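Local structure of gamma-glutamyltranspeptidase (Streptomyces lincolnensis, 6J3A) at residues W163-V169 against Q444-P450. The protein is a homologue of LmbA-like gamma-glutamyltranspeptidases of the Ntn clan and probably transfers or removes gamma-glutamyl-type acyl groups, though its own substrate is not established. Sequence-based numbering, arbitrary orientation.
Sequences WTTSADV and QSNPVVP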
ATOM      1  N   TRP A 163      28.260 -20.088  16.915  1.00 34.73           N
ATOM      2  CA  TRP A 163      28.402 -18.715  16.355  1.00 35.36           C
ATOM      3  C   TRP A 163      27.993 -17.677  17.379  1.00 35.55           C
ATOM      4  O   TRP A 163      26.943 -17.045  17.272  1.00 36.56           O
ATOM      5  CB  TRP A 163      27.582 -18.504  15.073  1.00 35.87           C
ATOM      6  CG  TRP A 163      27.886 -19.456  13.940  1.00 36.21           C
ATOM      7  CD1 TRP A 163      28.933 -20.335  13.843  1.00 36.09           C
ATOM      8  CD2 TRP A 163      27.137 -19.596  12.733  1.00 35.12           C
ATOM      9  NE1 TRP A 163      28.864 -21.022  12.660  1.00 35.35           N
ATOM     10  CE2 TRP A 163      27.770 -20.592  11.962  1.00 35.53           C
ATOM     11  CE3 TRP A 163      25.986 -18.984  12.234  1.00 34.80           C
ATOM     12  CZ2 TRP A 163      27.291 -20.987  10.712  1.00 36.32           C
ATOM     13  CZ3 TRP A 163      25.504 -19.379  10.999  1.00 35.62           C
ATOM     14  CH2 TRP A 163      26.158 -20.376  10.250  1.00 35.87           C
ATOM     15  N   THR A 164      28.841 -17.497  18.376  1.00 35.15           N
ATOM     16  CA  THR A 164      28.490 -16.678  19.529  1.00 34.38           C
ATOM     17  C   THR A 164      28.414 -15.189  19.208  1.00 33.93           C
ATOM     18  O   THR A 164      27.730 -14.449  19.916  1.00 33.87           O
ATOM     19  CB  THR A 164      29.456 -16.903  20.705  1.00 33.88           C
ATOM     20  OG1 THR A 164      30.804 -16.710  20.268  1.00 32.90           O
ATOM     21  CG2 THR A 164      29.289 -18.309  21.269  1.00 33.91           C
ATOM     22  N   THR A 165      29.107 -14.747  18.162  1.00 33.18           N
ATOM     23  CA  THR A 165      29.023 -13.346  17.740  1.00 34.18           C
ATOM     24  C   THR A 165      27.645 -12.998  17.171  1.00 34.09           C
ATOM     25  O   THR A 165      27.223 -11.846  17.239  1.00 34.12           O
ATOM     26  CB  THR A 165      30.092 -12.994  16.695  1.00 34.55           C
ATOM     27  OG1 THR A 165      30.010 -13.914  15.595  1.00 35.01           O
ATOM     28  CG2 THR A 165      31.482 -13.045  17.318  1.00 34.05           C
ATOM     29  N   SER A 166      26.971 -13.996  16.599  1.00 33.81           N
ATOM     30  CA  SER A 166      25.599 -13.843  16.109  1.00 34.39           C
ATOM     31  C   SER A 166      24.571 -13.864  17.249  1.00 34.67           C
ATOM     32  O   SER A 166      23.558 -13.157  17.185  1.00 35.72           O
ATOM     33  CB  SER A 166      25.265 -14.927  15.079  1.00 34.64           C
ATOM     34  OG  SER A 166      26.025 -14.756  13.896  1.00 35.32           O
ATOM     35  N   ALA A 167      24.823 -14.686  18.268  1.00 33.88           N
ATOM     36  CA  ALA A 167      24.050 -14.653  19.511  1.00 33.09           C
ATOM     37  C   ALA A 167      24.090 -13.269  20.172  1.00 32.84           C
ATOM     38  O   ALA A 167      23.054 -12.770  20.606  1.00 32.43           O
ATOM     39  CB  ALA A 167      24.551 -15.715  20.472  1.00 33.80           C
ATOM     40  N   ASP A 168      25.267 -12.639  20.203  1.00 33.34           N
ATOM     41  CA  ASP A 168      25.437 -11.275  20.761  1.00 33.80           C
ATOM     42  C   ASP A 168      24.524 -10.238  20.121  1.00 35.11           C
ATOM     43  O   ASP A 168      24.069  -9.309  20.787  1.00 36.31           O
ATOM     44  CB  ASP A 168      26.886 -10.770  20.598  1.00 33.88           C
ATOM     45  CG  ASP A 168      27.897 -11.566  21.414  1.00 34.25           C
ATOM     46  OD1 ASP A 168      27.509 -12.210  22.412  1.00 35.66           O
ATOM     47  OD2 ASP A 168      29.094 -11.539  21.054  1.00 33.90           O
ATOM     48  N   VAL A 169      24.288 -10.385  18.824  1.00 36.40           N
ATOM     49  CA  VAL A 169      23.491  -9.431  18.059  1.00 36.09           C
ATOM     50  C   VAL A 169      22.010  -9.823  18.030  1.00 35.50           C
ATOM     51  O   VAL A 169      21.144  -8.963  18.222  1.00 34.84           O
ATOM     52  CB  VAL A 169      24.054  -9.291  16.632  1.00 36.92           C
ATOM     53  CG1 VAL A 169      23.169  -8.396  15.772  1.00 37.07           C
ATOM     54  CG2 VAL A 169      25.475  -8.737  16.686  1.00 37.10           C
ATOM     55  N   GLN A 444      21.428 -16.329   9.133  1.00 25.61           N
ATOM     56  CA  GLN A 444      21.271 -17.729   9.556  1.00 26.24           C
ATOM     57  C   GLN A 444      22.327 -18.664   8.968  1.00 27.36           C
ATOM     58  O   GLN A 444      22.241 -19.887   9.165  1.00 27.19           O
ATOM     59  CB  GLN A 444      19.869 -18.268   9.201  1.00 25.76           C
ATOM     60  CG  GLN A 444      19.586 -18.443   7.707  1.00 25.41           C
ATOM     61  CD  GLN A 444      18.828 -17.283   7.064  1.00 25.64           C
ATOM     62  OE1 GLN A 444      17.984 -17.510   6.203  1.00 25.21           O
ATOM     63  NE2 GLN A 444      19.128 -16.044   7.463  1.00 24.77           N
ATOM     64  N   SER A 445      23.299 -18.097   8.243  1.00 28.04           N
ATOM     65  CA  SER A 445      24.284 -18.893   7.485  1.00 28.52           C
ATOM     66  C   SER A 445      25.769 -18.500   7.629  1.00 28.53           C
ATOM     67  O   SER A 445      26.630 -19.186   7.083  1.00 28.65           O
ATOM     68  CB  SER A 445      23.873 -18.921   6.012  1.00 28.61           C
ATOM     69  OG  SER A 445      22.580 -19.507   5.856  1.00 28.34           O
ATOM     70  N   ASN A 446      26.071 -17.431   8.365  1.00 28.93           N
ATOM     71  CA  ASN A 446      27.438 -17.171   8.827  1.00 29.32           C
ATOM     72  C   ASN A 446      27.418 -16.448  10.165  1.00 30.39           C
ATOM     73  O   ASN A 446      26.492 -15.689  10.459  1.00 32.49           O
ATOM     74  CB  ASN A 446      28.245 -16.352   7.807  1.00 28.35           C
ATOM     75  CG  ASN A 446      29.138 -17.216   6.926  1.00 28.42           C
ATOM     76  OD1 ASN A 446      30.025 -17.916   7.408  1.00 27.92           O
ATOM     77  ND2 ASN A 446      28.925 -17.141   5.620  1.00 28.97           N
ATOM     78  N   PRO A 447      28.455 -16.666  10.980  1.00 30.72           N
ATOM     79  CA  PRO A 447      28.547 -15.877  12.195  1.00 30.50           C
ATOM     80  C   PRO A 447      28.738 -14.393  11.866  1.00 28.89           C
ATOM     81  O   PRO A 447      29.418 -14.051  10.896  1.00 27.28           O
ATOM     82  CB  PRO A 447      29.809 -16.431  12.867  1.00 31.21           C
ATOM     83  CG  PRO A 447      30.664 -16.866  11.721  1.00 30.81           C
ATOM     84  CD  PRO A 447      29.682 -17.449  10.741  1.00 30.71           C
ATOM     85  N   VAL A 448      28.135 -13.536  12.674  1.00 28.00           N
ATOM     86  CA  VAL A 448      28.350 -12.106  12.577  1.00 28.35           C
ATOM     87  C   VAL A 448      29.828 -11.749  12.717  1.00 28.10           C
ATOM     88  O   VAL A 448      30.516 -12.220  13.616  1.00 29.46           O
ATOM     89  CB  VAL A 448      27.530 -11.351  13.648  1.00 29.01           C
ATOM     90  CG1 VAL A 448      27.983  -9.896  13.804  1.00 29.14           C
ATOM     91  CG2 VAL A 448      26.051 -11.398  13.285  1.00 29.33           C
ATOM     92  N   VAL A 449      30.293 -10.902  11.813  1.00 28.46           N
ATOM     93  CA  VAL A 449      31.586 -10.246  11.951  1.00 29.00           C
ATOM     94  C   VAL A 449      31.459  -9.243  13.107  1.00 29.56           C
ATOM     95  O   VAL A 449      30.843  -8.185  12.941  1.00 29.56           O
ATOM     96  CB  VAL A 449      32.010  -9.523  10.653  1.00 28.98           C
ATOM     97  CG1 VAL A 449      33.404  -8.916  10.806  1.00 28.61           C
ATOM     98  CG2 VAL A 449      31.953 -10.459   9.440  1.00 28.37           C
ATOM     99  N   PRO A 450      32.044  -9.573  14.280  1.00 30.45           N
ATOM    100  CA  PRO A 450      31.656  -8.888  15.522  1.00 31.19           C
ATOM    101  C   PRO A 450      31.802  -7.361  15.477  1.00 32.24           C
ATOM    102  O   PRO A 450      30.900  -6.662  15.954  1.00 34.28           O
ATOM    103  CB  PRO A 450      32.554  -9.523  16.600  1.00 30.73           C
ATOM    104  CG  PRO A 450      33.667 -10.183  15.875  1.00 30.52           C
ATOM    105  CD  PRO A 450      33.211 -10.457  14.469  1.00 30.59           C
TER
HETATM  106  O   HOH W   1      24.628 -13.977  11.644  1.00 28.36           O
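In T165 and S166 the first torsions turn two neighbouring hydroxyls onto one residue, V448. T165 OG1 sits between its backbone N and carbonyl carbon (chi1 54°), and S166 OG lies anti to its carbonyl carbon. T165 OG1 donates to V448 O at 2.7 Å, in the carbonyl plane and on a lone pair, with a C=O...donor angle of 133°. V448 N donates to S166 OG at 2.7 Å, with an N-H...O angle of 152°. S166 OG also donates to a water, which in turn donates to N446 O. W163, the N-cap residue of helix 164-170, lays its indole against the P447 ring. P447 CD stands over the five-membered ring, 3.9 Å from its centroid. The peptide link between N446 and P447 covers the same ring system near its rim. W163 NE1 is hydrogen-bonded to M234 O, outside the two segments. T165 CG2 meets P450 CB at 3.8 Å, and V169 CG2 meets V448 CG1 at 4.0 Å. The first turn of the helix thus satisfies both backbone polar groups of V448 through side-chain hydroxyls, and the water serves N446 O. Directional bonds therefore hold segment 444-450 to the helix start, alongside the apolar W163-P447 face.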